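Local coordinates for putative sugar binding protein (Bacteroides vulgatus ATCC 8482, PDB 3KEZ) that probably binds sugars at the bacterial outer membrane as a member of the SusD family, and carries a calcium ion, at residues A[83-88]-A[124-129]; A[94-99]-A[117-122]; A[150-155]-A[170-175]. All blocks are in the same frame, centred on the assembly; numbering follows the deposited sequence. Where two conformers were deposited one is given.

Contact 1: residues A[83-88]-A[124-129]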
loop_
_atom_site.group_PDB
_atom_site.type_symbol
_atom_site.label_atom_id
_atom_site.label_comp_id
_atom_site.label_asym_id
_atom_site.label_seq_id
_atom_site.Cartn_x
_atom_site.Cartn_y
_atom_site.Cartn_z
ATOM N N SER A 83 -15.040 5.268 5.439
ATOM C CA SER A 83 -15.107 6.315 6.463
ATOM C C SER A 83 -13.743 6.876 6.827
ATOM O O SER A 83 -13.589 8.080 6.896
ATOM C CB SER A 83 -15.882 5.866 7.725
ATOM O OG SER A 83 -15.645 4.514 8.096
ATOM N N TYR A 84 -12.746 6.000 7.015
ATOM C CA TYR A 84 -11.426 6.442 7.398
ATOM C C TYR A 84 -10.743 7.249 6.280
ATOM O O TYR A 84 -10.201 8.327 6.524
ATOM C CB TYR A 84 -10.549 5.256 7.834
ATOM C CG TYR A 84 -10.692 4.929 9.297
ATOM C CD1 TYR A 84 -11.842 4.337 9.769
ATOM C CD2 TYR A 84 -9.669 5.246 10.223
ATOM C CE1 TYR A 84 -12.009 4.065 11.112
ATOM C CE2 TYR A 84 -9.834 4.984 11.595
ATOM C CZ TYR A 84 -11.002 4.366 12.019
ATOM O OH TYR A 84 -11.221 4.080 13.362
ATOM N N LEU A 85 -10.827 6.753 5.047
ATOM C CA LEU A 85 -10.210 7.473 3.932
ATOM C C LEU A 85 -10.884 8.838 3.677
ATOM O O LEU A 85 -10.194 9.835 3.418
ATOM C CB LEU A 85 -10.131 6.577 2.687
ATOM C CG LEU A 85 -9.113 5.456 2.905
ATOM C CD1 LEU A 85 -9.240 4.354 1.908
ATOM C CD2 LEU A 85 -7.659 5.985 3.002
ATOM N N TYR A 86 -12.216 8.918 3.786
ATOM C CA TYR A 86 -12.894 10.178 3.582
ATOM C C TYR A 86 -12.649 11.131 4.746
ATOM O O TYR A 86 -12.568 12.355 4.554
ATOM C CB TYR A 86 -14.399 9.997 3.291
ATOM C CG TYR A 86 -14.627 9.795 1.798
ATOM C CD1 TYR A 86 -14.289 10.799 0.863
ATOM C CD2 TYR A 86 -15.095 8.574 1.310
ATOM C CE1 TYR A 86 -14.442 10.599 -0.482
ATOM C CE2 TYR A 86 -15.260 8.359 -0.036
ATOM C CZ TYR A 86 -14.930 9.359 -0.934
ATOM O OH TYR A 86 -15.138 9.132 -2.260
ATOM N N SER A 87 -12.515 10.591 5.954
ATOM C CA SER A 87 -12.072 11.402 7.101
ATOM C C SER A 87 -10.718 12.071 6.862
ATOM O O SER A 87 -10.560 13.286 7.051
ATOM C CB SER A 87 -11.988 10.527 8.341
ATOM O OG SER A 87 -11.572 11.281 9.443
ATOM N N ILE A 88 -9.740 11.266 6.461
ATOM C CA ILE A 88 -8.427 11.726 6.086
ATOM C C ILE A 88 -8.489 12.815 4.977
ATOM O O ILE A 88 -7.920 13.922 5.114
ATOM C CB ILE A 88 -7.539 10.515 5.639
ATOM C CG1 ILE A 88 -7.191 9.634 6.834
ATOM C CG2 ILE A 88 -6.299 11.012 4.878
ATOM C CD1 ILE A 88 -6.753 8.239 6.437
ATOM N N GLY A 124 -3.899 12.309 -2.232
ATOM C CA GLY A 124 -3.694 11.454 -3.400
ATOM C C GLY A 124 -3.674 9.971 -3.034
ATOM O O GLY A 124 -4.305 9.153 -3.705
HETATM N N MSE A 125 -2.922 9.635 -1.980
HETATM C CA MSE A 125 -2.884 8.287 -1.447
HETATM C C MSE A 125 -4.259 7.807 -1.068
HETATM O O MSE A 125 -4.659 6.680 -1.409
HETATM C CB MSE A 125 -1.952 8.214 -0.237
HETATM C CG MSE A 125 -1.833 6.838 0.352
HETATM SE SE MSE A 125 -0.805 6.954 2.016
HETATM C CE MSE A 125 0.809 7.815 1.327
ATOM N N ALA A 126 -4.973 8.629 -0.320
ATOM C CA ALA A 126 -6.275 8.188 0.211
ATOM C C ALA A 126 -7.287 7.992 -0.928
ATOM O O ALA A 126 -8.048 7.005 -0.928
ATOM C CB ALA A 126 -6.803 9.178 1.261
ATOM N N LEU A 127 -7.304 8.918 -1.897
ATOM C CA LEU A 127 -8.228 8.784 -3.019
ATOM C C LEU A 127 -7.801 7.592 -3.906
ATOM O O LEU A 127 -8.655 6.868 -4.404
ATOM C CB LEU A 127 -8.366 10.072 -3.840
ATOM C CG LEU A 127 -9.318 10.080 -5.075
ATOM C CD1 LEU A 127 -10.699 9.641 -4.668
ATOM C CD2 LEU A 127 -9.322 11.494 -5.708
ATOM N N PHE A 128 -6.499 7.350 -4.043
ATOM C CA PHE A 128 -6.016 6.159 -4.781
ATOM C C PHE A 128 -6.528 4.872 -4.114
ATOM O O PHE A 128 -7.049 3.977 -4.796
ATOM C CB PHE A 128 -4.489 6.173 -4.902
ATOM C CG PHE A 128 -3.907 4.967 -5.611
ATOM C CD1 PHE A 128 -4.222 4.686 -6.926
ATOM C CD2 PHE A 128 -2.981 4.136 -4.966
ATOM C CE1 PHE A 128 -3.622 3.606 -7.588
ATOM C CE2 PHE A 128 -2.423 3.067 -5.607
ATOM C CZ PHE A 128 -2.711 2.814 -6.916
ATOM N N ASP A 129 -6.436 4.792 -2.787
ATOM C CA ASP A 129 -6.932 3.614 -2.098
ATOM C C ASP A 129 -8.439 3.455 -2.271
ATOM O O ASP A 129 -8.923 2.350 -2.527
ATOM C CB ASP A 129 -6.500 3.591 -0.615
ATOM C CG ASP A 129 -5.165 2.919 -0.412
ATOM O OD1 ASP A 129 -4.998 1.841 -1.015
ATOM O OD2 ASP A 129 -4.273 3.460 0.307
#
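Leu85 and Ala126 are the nearest residues, CA to CA, between the segments 83-88 and 124-129, which lie on helices 80-96 and 109-134, neighbours in the TPR-like helical part of this SusD-family protein. The pair is close to antiparallel, with the segment axes crossing at -152° and approaching to 9.2 Å.

Across this interface the contact is entirely apolar. Leu85 reaches over with its two methyls splayed: CD2 lies on Ala126 CB at 3.7 Å, while CD1 extends to Asp129 one turn further along. Having CG anti to the carbonyl carbon (chi1 -69°) directs the branch towards the opposite helix. Ile88, a turn on from Leu85, touches the same alanine methyl with its CG2 branch at 4.1 Å, so that Ala126 CB is met by two branched side chains from directions about a right angle apart.

Polar bonding is found around the interface. The carboxylate of Asp129 is engaged elsewhere, OD1 in a salt bridge with Arg132 and OD2 in a hydrogen bond with Tyr40, and only its aliphatic stem joins the apolar contact. There the Leu85 side chain crosses it at roughly a right angle, CD1 lying 3.8 Å from Asp129 CB.

Contact 2: residues A[94-99]-A[117-122]; sequences LILMNV and GQALAI
Ile95 O is gripped by two backbone donors, Val99 N at 2.8 Å and Asn98 N at 3.0 Å, and this pair of hydrogen bonds to one carbonyl oxygen draws the chain in just after Ile95 and Leu96, whose side chains face helix 109-134. A second polar bond lies close by: Asn98 turns its amide back so that ND2 meets Leu94 O at 2.9 Å. That bond is nearly straight (169° at the hydrogen), and it runs in the carbonyl plane and almost in the amide's own plane, fixing the rotation of the Asn98 side chain.

The contact with 117-122 is made by aliphatic groups. Ala119 CB sits against both Ile95 and Leu96. Ile95 CG2, anti to the backbone N, lies 3.7 Å from Ala119 CB; from Leu96 come CG and CD2. The CD1 methyl of Leu96 continues past the alanine to Leu120 CD2 at 3.7 Å, and the two leucine side chains meet at a slant, both methyls of Leu96 lying near Leu120 CG. Replacing Leu96 by an alanine takes away both methyls, and Leu120 CD2 would probably lose its partner across the contact, with a gap opening beside Ala119.

Further contacts fix the place of this pair in the helical bundle: Ile95 also packs on helix 20-34, and Leu120 on helix 166-183. Because no hydrogen bond crosses between the segments, they are held to each other by fit and by burial of carbon.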
loop_
_atom_site.group_PDB
_atom_site.type_symbol
_atom_site.label_atom_id
_atom_site.label_comp_id
_atom_site.label_asym_id
_atom_site.label_seq_id
_atom_site.Cartn_x
_atom_site.Cartn_y
_atom_site.Cartn_z
ATOM N N LEU A 94 -9.234 20.562 4.587
ATOM C CA LEU A 94 -9.149 21.630 5.586
ATOM C C LEU A 94 -7.811 22.341 5.482
ATOM O O LEU A 94 -7.763 23.587 5.432
ATOM C CB LEU A 94 -9.354 21.092 7.006
ATOM C CG LEU A 94 -9.283 22.124 8.140
ATOM C CD1 LEU A 94 -10.377 23.206 8.006
ATOM C CD2 LEU A 94 -9.367 21.439 9.496
ATOM N N ILE A 95 -6.729 21.573 5.427
ATOM C CA ILE A 95 -5.405 22.162 5.309
ATOM C C ILE A 95 -5.293 22.929 3.994
ATOM O O ILE A 95 -4.841 24.080 3.961
ATOM C CB ILE A 95 -4.271 21.100 5.363
ATOM C CG1 ILE A 95 -4.061 20.638 6.791
ATOM C CG2 ILE A 95 -2.925 21.668 4.788
ATOM C CD1 ILE A 95 -3.250 19.298 6.921
ATOM N N LEU A 96 -5.689 22.280 2.909
ATOM C CA LEU A 96 -5.382 22.800 1.569
ATOM C C LEU A 96 -6.174 24.071 1.268
ATOM O O LEU A 96 -5.664 24.949 0.583
ATOM C CB LEU A 96 -5.561 21.712 0.496
ATOM C CG LEU A 96 -4.473 20.642 0.621
ATOM C CD1 LEU A 96 -4.749 19.439 -0.262
ATOM C CD2 LEU A 96 -3.051 21.302 0.367
HETATM N N MSE A 97 -7.381 24.194 1.836
HETATM C CA MSE A 97 -8.187 25.375 1.631
HETATM C C MSE A 97 -7.687 26.571 2.458
HETATM O O MSE A 97 -8.133 27.707 2.253
HETATM C CB MSE A 97 -9.654 25.085 1.991
HETATM C CG MSE A 97 -10.364 24.093 1.089
HETATM SE SE MSE A 97 -12.097 23.658 1.859
HETATM C CE MSE A 97 -13.040 25.218 1.325
ATOM N N ASN A 98 -6.760 26.336 3.371
ATOM C CA ASN A 98 -6.352 27.374 4.311
ATOM C C ASN A 98 -4.885 27.719 4.274
ATOM O O ASN A 98 -4.518 28.877 4.468
ATOM C CB ASN A 98 -6.782 26.976 5.729
ATOM C CG ASN A 98 -8.245 27.207 5.954
ATOM O OD1 ASN A 98 -8.668 28.326 6.246
ATOM N ND2 ASN A 98 -9.043 26.167 5.774
ATOM N N VAL A 99 -4.052 26.734 3.959
ATOM C CA VAL A 99 -2.630 26.888 4.121
ATOM C C VAL A 99 -2.051 28.044 3.319
ATOM O O VAL A 99 -1.118 28.697 3.785
ATOM C CB VAL A 99 -1.834 25.574 3.802
ATOM C CG1 VAL A 99 -1.993 25.189 2.347
ATOM C CG2 VAL A 99 -0.384 25.762 4.163
ATOM N N GLY A 117 2.585 20.029 0.985
ATOM C CA GLY A 117 2.924 18.804 0.251
ATOM C C GLY A 117 2.488 17.530 0.937
ATOM O O GLY A 117 2.031 16.571 0.306
ATOM N N GLN A 118 2.634 17.488 2.249
ATOM C CA GLN A 118 2.164 16.310 2.993
ATOM C C GLN A 118 0.651 16.094 2.809
ATOM O O GLN A 118 0.211 14.990 2.519
ATOM C CB GLN A 118 2.544 16.408 4.475
ATOM C CG GLN A 118 4.044 16.328 4.754
ATOM C CD GLN A 118 4.307 16.334 6.252
ATOM O OE1 GLN A 118 3.614 15.653 6.987
ATOM N NE2 GLN A 118 5.299 17.084 6.693
ATOM N N ALA A 119 -0.112 17.172 2.915
ATOM C CA ALA A 119 -1.569 17.136 2.745
ATOM C C ALA A 119 -1.987 16.681 1.345
ATOM O O ALA A 119 -2.912 15.867 1.198
ATOM C CB ALA A 119 -2.160 18.493 3.048
ATOM N N LEU A 120 -1.295 17.194 0.324
ATOM C CA LEU A 120 -1.508 16.789 -1.063
ATOM C C LEU A 120 -1.171 15.301 -1.296
ATOM O O LEU A 120 -1.961 14.591 -1.891
ATOM C CB LEU A 120 -0.677 17.655 -2.017
ATOM C CG LEU A 120 -1.262 19.053 -2.254
ATOM C CD1 LEU A 120 -0.250 19.993 -2.883
ATOM C CD2 LEU A 120 -2.521 18.919 -3.134
ATOM N N ALA A 121 -0.001 14.849 -0.836
ATOM C CA ALA A 121 0.376 13.452 -0.985
ATOM C C ALA A 121 -0.602 12.495 -0.313
ATOM O O ALA A 121 -1.017 11.499 -0.899
ATOM C CB ALA A 121 1.822 13.232 -0.478
ATOM N N ILE A 122 -1.012 12.831 0.904
ATOM C CA ILE A 122 -1.957 12.063 1.664
ATOM C C ILE A 122 -3.317 12.026 0.969
ATOM O O ILE A 122 -3.884 10.980 0.850
ATOM C CB ILE A 122 -2.063 12.568 3.120
ATOM C CG1 ILE A 122 -0.759 12.232 3.848
ATOM C CG2 ILE A 122 -3.185 11.882 3.899
ATOM C CD1 ILE A 122 -0.546 12.962 5.190
#

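Contact 3: residues A[150-155]-A[170-175]; sequences IVKELS and YTEIIS
Lys152 and Glu172 form a salt bridge between the loop at 150-155 and helix 166-183. Lys152 NZ donates to Glu172 OE1 over 2.7 Å, approaching from above the carboxylate plane, about 45° out of it; OE2 is further away, at 4.0 Å. The two side chains cross at about a right angle, and both bend to meet, the lysine at chi3 (83°) and the glutamate at chi2 (-45°). Lying at the protein surface, the pair is probably weakened by competition from water.

Apolar contact backs the charges. Ile150 lies across the stem of the same glutamate, with CG2 3.7 Å and CD1 3.8 Å from Glu172 CG. One residue thus serves two purposes, its CG methylene packed against isoleucine and its carboxylate paired with lysine, while on the helix side Glu172 also touches Leu127.

Side chains also hold the loop backbone: Asn164 OD1 accepts from Ile150 N, and the amides of Gln90 and Asn93 on helix 80-96 donate to Glu153 O. The whole is an irregular connection running from helix 138-141 to helix 166-183, held against helices 80-96 and 166-183 within the TPR-like helical region of a SusD-family protein.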
loop_
_atom_site.group_PDB
_atom_site.type_symbol
_atom_site.label_atom_id
_atom_site.label_comp_id
_atom_site.label_asym_id
_atom_site.label_seq_id
_atom_site.Cartn_x
_atom_site.Cartn_y
_atom_site.Cartn_z
ATOM N N ILE A 150 -15.123 12.474 -5.717
ATOM C CA ILE A 150 -13.987 13.369 -5.513
ATOM C C ILE A 150 -14.543 14.490 -4.633
ATOM O O ILE A 150 -15.423 15.242 -5.057
ATOM C CB ILE A 150 -13.501 13.928 -6.862
ATOM C CG1 ILE A 150 -12.927 12.772 -7.728
ATOM C CG2 ILE A 150 -12.462 15.066 -6.656
ATOM C CD1 ILE A 150 -12.827 13.101 -9.242
ATOM N N VAL A 151 -14.011 14.587 -3.430
ATOM C CA VAL A 151 -14.412 15.572 -2.445
ATOM C C VAL A 151 -13.210 16.434 -2.159
ATOM O O VAL A 151 -12.215 15.958 -1.629
ATOM C CB VAL A 151 -14.859 14.864 -1.156
ATOM C CG1 VAL A 151 -15.212 15.896 -0.076
ATOM C CG2 VAL A 151 -16.037 13.924 -1.452
ATOM N N LYS A 152 -13.289 17.705 -2.522
ATOM C CA LYS A 152 -12.155 18.609 -2.390
ATOM C C LYS A 152 -12.435 19.784 -1.448
ATOM O O LYS A 152 -11.544 20.602 -1.182
ATOM C CB LYS A 152 -11.729 19.099 -3.786
ATOM C CG LYS A 152 -10.917 18.034 -4.537
ATOM C CD LYS A 152 -10.668 18.346 -5.965
ATOM C CE LYS A 152 -9.487 19.263 -6.139
ATOM N NZ LYS A 152 -9.268 19.432 -7.593
ATOM N N GLU A 153 -13.678 19.897 -0.984
ATOM C CA GLU A 153 -14.015 20.887 0.026
ATOM C C GLU A 153 -14.552 20.194 1.298
ATOM O O GLU A 153 -14.391 18.988 1.470
ATOM C CB GLU A 153 -14.970 21.913 -0.574
ATOM C CG GLU A 153 -14.396 22.548 -1.848
ATOM C CD GLU A 153 -15.313 23.592 -2.465
ATOM O OE1 GLU A 153 -16.441 23.235 -2.889
ATOM O OE2 GLU A 153 -14.890 24.763 -2.548
ATOM N N LEU A 154 -15.142 20.959 2.210
ATOM C CA LEU A 154 -15.556 20.407 3.483
ATOM C C LEU A 154 -17.023 19.981 3.399
ATOM O O LEU A 154 -17.901 20.718 2.916
ATOM C CB LEU A 154 -15.336 21.422 4.620
ATOM C CG LEU A 154 -13.909 21.959 4.812
ATOM C CD1 LEU A 154 -13.868 22.895 6.042
ATOM C CD2 LEU A 154 -12.818 20.792 4.863
ATOM N N SER A 155 -17.289 18.798 3.895
ATOM C CA SER A 155 -18.630 18.237 3.921
ATOM C C SER A 155 -19.566 18.932 4.925
ATOM O O SER A 155 -19.131 19.437 5.951
ATOM C CB SER A 155 -18.508 16.760 4.293
ATOM O OG SER A 155 -17.875 16.067 3.224
ATOM N N TYR A 170 -8.238 9.375 -11.048
ATOM C CA TYR A 170 -6.801 9.318 -11.351
ATOM C C TYR A 170 -6.258 10.701 -11.683
ATOM O O TYR A 170 -5.111 11.036 -11.315
ATOM C CB TYR A 170 -6.504 8.320 -12.496
ATOM C CG TYR A 170 -6.209 6.905 -12.019
ATOM C CD1 TYR A 170 -7.227 6.043 -11.593
ATOM C CD2 TYR A 170 -4.888 6.441 -11.970
ATOM C CE1 TYR A 170 -6.938 4.726 -11.143
ATOM C CE2 TYR A 170 -4.583 5.147 -11.506
ATOM C CZ TYR A 170 -5.608 4.294 -11.100
ATOM O OH TYR A 170 -5.244 3.047 -10.657
ATOM N N THR A 171 -7.056 11.499 -12.403
ATOM C CA THR A 171 -6.646 12.873 -12.695
ATOM C C THR A 171 -6.307 13.613 -11.397
ATOM O O THR A 171 -5.275 14.266 -11.316
ATOM C CB THR A 171 -7.713 13.603 -13.512
ATOM O OG1 THR A 171 -7.875 12.909 -14.761
ATOM C CG2 THR A 171 -7.332 15.027 -13.764
ATOM N N GLU A 172 -7.171 13.460 -10.389
ATOM C CA GLU A 172 -7.015 14.125 -9.077
ATOM C C GLU A 172 -5.856 13.540 -8.287
ATOM O O GLU A 172 -5.076 14.298 -7.671
ATOM C CB GLU A 172 -8.307 14.038 -8.256
ATOM C CG GLU A 172 -9.482 14.817 -8.776
ATOM C CD GLU A 172 -9.132 16.244 -9.225
ATOM O OE1 GLU A 172 -8.455 16.983 -8.481
ATOM O OE2 GLU A 172 -9.508 16.606 -10.350
ATOM N N ILE A 173 -5.740 12.208 -8.310
ATOM C CA ILE A 173 -4.686 11.476 -7.612
ATOM C C ILE A 173 -3.338 11.952 -8.132
ATOM O O ILE A 173 -2.478 12.362 -7.356
ATOM C CB ILE A 173 -4.794 9.947 -7.764
ATOM C CG1 ILE A 173 -6.071 9.441 -7.062
ATOM C CG2 ILE A 173 -3.515 9.261 -7.176
ATOM C CD1 ILE A 173 -6.657 8.065 -7.564
ATOM N N ILE A 174 -3.177 11.937 -9.451
ATOM C CA ILE A 174 -1.894 12.293 -10.082
ATOM C C ILE A 174 -1.595 13.782 -9.862
ATOM O O ILE A 174 -0.456 14.166 -9.535
ATOM C CB ILE A 174 -1.917 11.893 -11.593
ATOM C CG1 ILE A 174 -1.893 10.354 -11.719
ATOM C CG2 ILE A 174 -0.745 12.484 -12.373
ATOM C CD1 ILE A 174 -2.191 9.817 -13.157
ATOM N N SER A 175 -2.613 14.627 -10.005
ATOM C CA SER A 175 -2.398 16.051 -9.756
ATOM C C SER A 175 -1.913 16.329 -8.342
ATOM O O SER A 175 -0.966 17.081 -8.172
ATOM C CB SER A 175 -3.657 16.869 -10.028
ATOM O OG SER A 175 -3.450 18.193 -9.657
#

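In the fold
Going from the N terminus, helix 80-96 runs out and the chain comes back along helix 109-134. Contact 2 closes the shorter loop, between 94-99 and 117-122; contact 1 closes the longer one that encloses it, so the two join one helical hairpin at successive levels, where Ile88 touches Ile122. Contact 3 follows in series: after helix 138-141 the loop at 150-155 is fastened to helix 166-183. No loops cross. Helix 166-183 also packs on the hairpin, with Ile173 and Tyr170 against Phe128, while Leu154 lies against Leu94. Contacts 1 and 2 join the hairpin, contact 3 fastens the loop to helix 166-183, and the packing between them brings these parts together.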